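Local coordinates for protein ElaA (Pseudomonas aeruginosa, PDB 1XEB) that probably transfers an acyl group, such as acetyl, from an acyl-coenzyme A to an amine, as a member of the GNAT N-acetyltransferase superfamily, at residues 16-19 and 20-23; 22-25 and 26-30. One frame throughout, in Å; residues are numbered along the deposited sequence.

Interaction 1 (16-19 and 20-23)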
ATOM      1  N   LYS A  16      10.970  -8.957  13.318  1.00 27.95           N
ATOM      2  CA  LYS A  16      11.583  -9.198  12.009  1.00 31.32           C
ATOM      3  C   LYS A  16      10.774  -8.582  10.863  1.00 30.06           C
ATOM      4  O   LYS A  16      11.323  -7.872  10.024  1.00 28.82           O
ATOM      5  CB  LYS A  16      11.746 -10.705  11.769  1.00 33.73           C
ATOM      6  CG  LYS A  16      12.672 -11.393  12.785  1.00 39.07           C
ATOM      7  CD  LYS A  16      12.038 -12.644  13.427  1.00 38.81           C
ATOM      8  CE  LYS A  16      10.857 -12.296  14.360  1.00 39.37           C
ATOM      9  NZ  LYS A  16      11.221 -11.345  15.474  1.00 33.93           N
ATOM     10  N   GLU A  17       9.473  -8.873  10.843  1.00 29.49           N
ATOM     11  CA  GLU A  17       8.535  -8.380   9.834  1.00 29.04           C
ATOM     12  C   GLU A  17       8.463  -6.848   9.746  1.00 29.31           C
ATOM     13  O   GLU A  17       8.587  -6.275   8.659  1.00 28.90           O
ATOM     14  CB  GLU A  17       7.133  -8.945  10.125  1.00 30.37           C
ATOM     15  CG  GLU A  17       6.954 -10.412   9.746  1.00 31.91           C
ATOM     16  CD  GLU A  17       5.697 -11.050  10.334  1.00 35.70           C
ATOM     17  OE1 GLU A  17       5.302 -12.143   9.858  1.00 35.29           O
ATOM     18  OE2 GLU A  17       5.113 -10.479  11.281  1.00 37.72           O
ATOM     19  N   LEU A  18       8.264  -6.195  10.891  1.00 27.38           N
ATOM     20  CA  LEU A  18       8.170  -4.733  10.960  1.00 27.02           C
ATOM     21  C   LEU A  18       9.433  -4.141  10.349  1.00 27.66           C
ATOM     22  O   LEU A  18       9.406  -3.215   9.525  1.00 27.21           O
ATOM     23  CB  LEU A  18       8.052  -4.283  12.428  1.00 25.60           C
ATOM     24  CG  LEU A  18       7.394  -2.937  12.773  1.00 27.19           C
ATOM     25  CD1 LEU A  18       8.099  -2.322  13.991  1.00 23.22           C
ATOM     26  CD2 LEU A  18       7.454  -1.979  11.578  1.00 23.76           C
ATOM     27  N   TYR A  19      10.557  -4.694  10.774  1.00 28.94           N
ATOM     28  CA  TYR A  19      11.838  -4.242  10.291  1.00 27.55           C
ATOM     29  C   TYR A  19      11.866  -4.440   8.778  1.00 28.31           C
ATOM     30  O   TYR A  19      12.160  -3.513   8.022  1.00 30.10           O
ATOM     31  CB  TYR A  19      12.935  -5.045  10.991  1.00 28.71           C
ATOM     32  CG  TYR A  19      14.298  -4.430  10.878  1.00 28.97           C
ATOM     33  CD1 TYR A  19      15.175  -4.821   9.873  1.00 28.88           C
ATOM     34  CD2 TYR A  19      14.679  -3.392  11.725  1.00 28.20           C
ATOM     35  CE1 TYR A  19      16.401  -4.191   9.705  1.00 29.61           C
ATOM     36  CE2 TYR A  19      15.889  -2.755  11.564  1.00 29.22           C
ATOM     37  CZ  TYR A  19      16.751  -3.158  10.551  1.00 28.96           C
ATOM     38  OH  TYR A  19      17.955  -2.524  10.384  1.00 26.14           O
ATOM     39  N   ALA A  20      11.515  -5.643   8.333  1.00 27.98           N
ATOM     40  CA  ALA A  20      11.526  -5.966   6.904  1.00 26.37           C
ATOM     41  C   ALA A  20      10.685  -5.030   6.060  1.00 25.33           C
ATOM     42  O   ALA A  20      11.161  -4.501   5.057  1.00 25.72           O
ATOM     43  CB  ALA A  20      11.073  -7.405   6.681  1.00 24.78           C
ATOM     44  N   LEU A  21       9.438  -4.816   6.465  1.00 24.42           N
ATOM     45  CA  LEU A  21       8.558  -3.950   5.696  1.00 23.77           C
ATOM     46  C   LEU A  21       9.028  -2.484   5.712  1.00 25.22           C
ATOM     47  O   LEU A  21       8.832  -1.762   4.741  1.00 25.11           O
ATOM     48  CB  LEU A  21       7.107  -4.078   6.195  1.00 22.43           C
ATOM     49  CG  LEU A  21       6.669  -3.401   7.503  1.00 22.00           C
ATOM     50  CD1 LEU A  21       6.203  -1.977   7.233  1.00 18.01           C
ATOM     51  CD2 LEU A  21       5.532  -4.198   8.113  1.00 22.42           C
ATOM     52  N   LEU A  22       9.655  -2.034   6.795  1.00 25.84           N
ATOM     53  CA  LEU A  22      10.121  -0.654   6.807  1.00 25.15           C
ATOM     54  C   LEU A  22      11.380  -0.559   5.954  1.00 26.79           C
ATOM     55  O   LEU A  22      11.663   0.462   5.314  1.00 26.14           O
ATOM     56  CB  LEU A  22      10.407  -0.179   8.231  1.00 24.67           C
ATOM     57  CG  LEU A  22       9.171   0.097   9.099  1.00 25.75           C
ATOM     58  CD1 LEU A  22       9.612   0.531  10.512  1.00 24.33           C
ATOM     59  CD2 LEU A  22       8.314   1.183   8.435  1.00 23.71           C
ATOM     60  N   GLN A  23      12.138  -1.641   5.927  1.00 27.29           N
ATOM     61  CA  GLN A  23      13.354  -1.635   5.142  1.00 26.75           C
ATOM     62  C   GLN A  23      13.062  -1.638   3.641  1.00 26.73           C
ATOM     63  O   GLN A  23      13.789  -1.016   2.858  1.00 26.09           O
ATOM     64  CB  GLN A  23      14.192  -2.839   5.508  1.00 29.13           C
ATOM     65  CG  GLN A  23      15.592  -2.734   4.997  1.00 34.01           C
ATOM     66  CD  GLN A  23      15.950  -3.922   4.176  1.00 37.00           C
ATOM     67  OE1 GLN A  23      16.184  -3.809   2.966  1.00 37.07           O
ATOM     68  NE2 GLN A  23      15.981  -5.091   4.821  1.00 36.19           N
TER
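L18 and L22, one helical turn apart, lie side by side and point the same way, and their methyl branches make the closest side-chain contact of this stretch: L18 CD2 rests 3.5 Å from L22 CD1 and 3.7 Å from L22 CG. L18 turns its CG anti to the backbone N (chi1 -155°), beside the carbonyl carbon, and the second torsion then brings CD2 to L22. The tight part is concentrated round the carbonyl of L18. Its oxygen accepts the N-H of L22, while L22 CG sits 3.3 Å and L21 CG 3.4 Å from the same L18 O. L21 contributes through an uncommon torsion: its CG lies between the backbone N and the carbonyl carbon (chi1 76°), a crowded position that sets the branch against the carbonyls of the preceding turn.

Regular i to i+4 bonding runs beneath these side chains. L21 N reaches E17 O at 2.8 Å with an almost straight N-H (171°), and A20 N and Q23 N bond to K16 O and Y19 O on more bent paths. All belong to helix 15-32, the first helix after strand 4-9, in the place of the GNAT helix that follows the opening strand. L21 is the buried residue here, its side chain meeting H51, L60 and Y63 of the sheet. A20 adds its methyl carbon CB, 3.4 Å from E17 O, and touches W55.

K16, Y19 and Q23 form the loose side, open to solvent. Y19 approaches mainly through CB, beside the backbone N of A20, and its ring extends outward from the helix; Q23 brings CB alone near the carbonyl of Y19, 3.3 Å from Y19 O. The carboxylate of E17 has partners ahead of the helix: OE2 forms a salt bridge with K8 and accepts the backbone N-H of T14.

Interaction 2 (22-25 and 26-30)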
ATOM      1  N   LEU A  22       9.655  -2.034   6.795  1.00 25.84           N
ATOM      2  CA  LEU A  22      10.121  -0.654   6.807  1.00 25.15           C
ATOM      3  C   LEU A  22      11.380  -0.559   5.954  1.00 26.79           C
ATOM      4  O   LEU A  22      11.663   0.462   5.314  1.00 26.14           O
ATOM      5  CB  LEU A  22      10.407  -0.179   8.231  1.00 24.67           C
ATOM      6  CG  LEU A  22       9.171   0.097   9.099  1.00 25.75           C
ATOM      7  CD1 LEU A  22       9.612   0.531  10.512  1.00 24.33           C
ATOM      8  CD2 LEU A  22       8.314   1.183   8.435  1.00 23.71           C
ATOM      9  N   GLN A  23      12.138  -1.641   5.927  1.00 27.29           N
ATOM     10  CA  GLN A  23      13.354  -1.635   5.142  1.00 26.75           C
ATOM     11  C   GLN A  23      13.062  -1.638   3.641  1.00 26.73           C
ATOM     12  O   GLN A  23      13.789  -1.016   2.858  1.00 26.09           O
ATOM     13  CB  GLN A  23      14.192  -2.839   5.508  1.00 29.13           C
ATOM     14  CG  GLN A  23      15.592  -2.734   4.997  1.00 34.01           C
ATOM     15  CD  GLN A  23      15.950  -3.922   4.176  1.00 37.00           C
ATOM     16  OE1 GLN A  23      16.184  -3.809   2.966  1.00 37.07           O
ATOM     17  NE2 GLN A  23      15.981  -5.091   4.821  1.00 36.19           N
ATOM     18  N   LEU A  24      12.001  -2.337   3.237  1.00 25.61           N
ATOM     19  CA  LEU A  24      11.645  -2.392   1.818  1.00 24.84           C
ATOM     20  C   LEU A  24      11.096  -1.031   1.391  1.00 24.64           C
ATOM     21  O   LEU A  24      11.437  -0.494   0.327  1.00 24.17           O
ATOM     22  CB  LEU A  24      10.591  -3.475   1.576  1.00 23.56           C
ATOM     23  CG  LEU A  24      10.050  -3.565   0.141  1.00 25.13           C
ATOM     24  CD1 LEU A  24      11.192  -3.759  -0.846  1.00 24.43           C
ATOM     25  CD2 LEU A  24       9.057  -4.711   0.047  1.00 23.24           C
ATOM     26  N   ARG A  25      10.260  -0.464   2.253  1.00 24.21           N
ATOM     27  CA  ARG A  25       9.643   0.831   1.985  1.00 21.14           C
ATOM     28  C   ARG A  25      10.676   1.941   1.851  1.00 19.63           C
ATOM     29  O   ARG A  25      10.564   2.817   0.976  1.00 18.56           O
ATOM     30  CB  ARG A  25       8.631   1.148   3.092  1.00 17.15           C
ATOM     31  CG  ARG A  25       7.280   0.495   2.861  1.00 16.01           C
ATOM     32  CD  ARG A  25       6.413   0.493   4.108  1.00 18.83           C
ATOM     33  NE  ARG A  25       6.425   1.770   4.827  1.00 19.43           N
ATOM     34  CZ  ARG A  25       5.709   1.985   5.918  1.00 20.60           C
ATOM     35  NH1 ARG A  25       5.762   3.162   6.544  1.00 20.62           N
ATOM     36  NH2 ARG A  25       4.925   1.015   6.372  1.00 17.62           N
ATOM     37  N   THR A  26      11.693   1.889   2.702  1.00 18.15           N
ATOM     38  CA  THR A  26      12.741   2.893   2.684  1.00 19.96           C
ATOM     39  C   THR A  26      13.584   2.734   1.433  1.00 21.37           C
ATOM     40  O   THR A  26      13.956   3.720   0.770  1.00 21.63           O
ATOM     41  CB  THR A  26      13.664   2.758   3.908  1.00 20.70           C
ATOM     42  OG1 THR A  26      12.914   2.970   5.106  1.00 20.86           O
ATOM     43  CG2 THR A  26      14.776   3.770   3.835  1.00 22.42           C
ATOM     44  N   GLU A  27      13.886   1.483   1.109  1.00 22.42           N
ATOM     45  CA  GLU A  27      14.702   1.196  -0.057  1.00 22.39           C
ATOM     46  C   GLU A  27      14.088   1.765  -1.325  1.00 22.73           C
ATOM     47  O   GLU A  27      14.790   2.328  -2.155  1.00 22.62           O
ATOM     48  CB  GLU A  27      14.891  -0.308  -0.192  1.00 23.67           C
ATOM     49  CG  GLU A  27      15.628  -0.747  -1.449  1.00 23.60           C
ATOM     50  CD  GLU A  27      15.805  -2.250  -1.485  1.00 26.48           C
ATOM     51  OE1 GLU A  27      16.726  -2.753  -0.797  1.00 27.76           O
ATOM     52  OE2 GLU A  27      15.006  -2.928  -2.179  1.00 28.10           O
ATOM     53  N   VAL A  28      12.771   1.628  -1.470  1.00 24.05           N
ATOM     54  CA  VAL A  28      12.097   2.133  -2.656  1.00 23.03           C
ATOM     55  C   VAL A  28      11.655   3.595  -2.597  1.00 23.60           C
ATOM     56  O   VAL A  28      12.034   4.370  -3.460  1.00 26.15           O
ATOM     57  CB  VAL A  28      10.898   1.245  -3.013  1.00 23.64           C
ATOM     58  CG1 VAL A  28      10.157   1.801  -4.222  1.00 18.62           C
ATOM     59  CG2 VAL A  28      11.406  -0.165  -3.316  1.00 25.61           C
ATOM     60  N   PHE A  29      10.867   3.977  -1.597  1.00 22.83           N
ATOM     61  CA  PHE A  29      10.391   5.362  -1.496  1.00 21.46           C
ATOM     62  C   PHE A  29      11.452   6.373  -1.082  1.00 20.48           C
ATOM     63  O   PHE A  29      11.394   7.524  -1.506  1.00 21.85           O
ATOM     64  CB  PHE A  29       9.188   5.454  -0.545  1.00 20.01           C
ATOM     65  CG  PHE A  29       8.025   4.617  -0.973  1.00 21.17           C
ATOM     66  CD1 PHE A  29       7.433   3.722  -0.091  1.00 19.28           C
ATOM     67  CD2 PHE A  29       7.561   4.675  -2.284  1.00 19.24           C
ATOM     68  CE1 PHE A  29       6.405   2.886  -0.501  1.00 21.59           C
ATOM     69  CE2 PHE A  29       6.537   3.848  -2.705  1.00 23.02           C
ATOM     70  CZ  PHE A  29       5.953   2.944  -1.813  1.00 22.67           C
ATOM     71  N   VAL A  30      12.416   5.965  -0.263  1.00 19.16           N
ATOM     72  CA  VAL A  30      13.465   6.893   0.136  1.00 20.39           C
ATOM     73  C   VAL A  30      14.690   6.825  -0.773  1.00 21.96           C
ATOM     74  O   VAL A  30      15.047   7.801  -1.420  1.00 22.48           O
ATOM     75  CB  VAL A  30      13.940   6.647   1.580  1.00 21.74           C
ATOM     76  CG1 VAL A  30      15.072   7.608   1.923  1.00 21.43           C
ATOM     77  CG2 VAL A  30      12.802   6.829   2.544  1.00 20.65           C
TER
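T26 grips the carbonyl of L22 twice: OG1 donates to L22 O at 2.8 Å and T26 N to the same oxygen at 3.0 Å, the two arriving from opposite faces of the carbonyl plane. With OG1 beside its own backbone N (chi1 -62°), the hydroxyl turns back along the helix to this acceptor. The other backbone bonds across the two segments keep the i to i+4 spacing, F29 N meeting R25 O at 2.8 Å, although the helix widens into a pi-type turn at 26-30.

The apolar pair is looser, L24 CD1 and V28 CG2 being 4.4 Å apart. The F29 ring packs on backbone instead, with CD1 3.4 Å from R25 O. Within 22-25, L22 CD2 sits over the centre of one face of the R25 guanidinium, 3.7 Å above its plane.

Among charged and polar ends, the carboxylate of E27 lies near the amide of Q23 without bonding: E27 OE1 and Q23 OE1, both acceptors, stand 3.9 Å apart with planes turned 63°. R25 is paired elsewhere, by salt bridges to E39 and D44, which probably offset the nearby charge of R80.

L24, V28 and F29 pack on V82 of strand 76-83, and L24 also reaches L60 and Y63 of strand 59-67.

In the fold
Interactions 1 and 2 are consecutive parts of helix 15-32, sharing L22 and Q23, with centres 10 Å apart. The first is a surface contact, with one buried residue among eight; the second is partly buried, with three among nine, and lies slightly nearer the chain's centre. Their sheet neighbours shift accordingly: 16-23 rests on strands 50-56 and 59-67, while 22-30 faces 59-67 and 76-83, L60 and Y63 being met by both. Chemistry changes along the way. Interaction 1 combines leucine packing with a carboxylate whose charged partner, K8, lies outside it on strand 4-9, whereas interaction 2 adds a hydroxyl bond within the helix and a buried arginine whose acidic partners also lie outside.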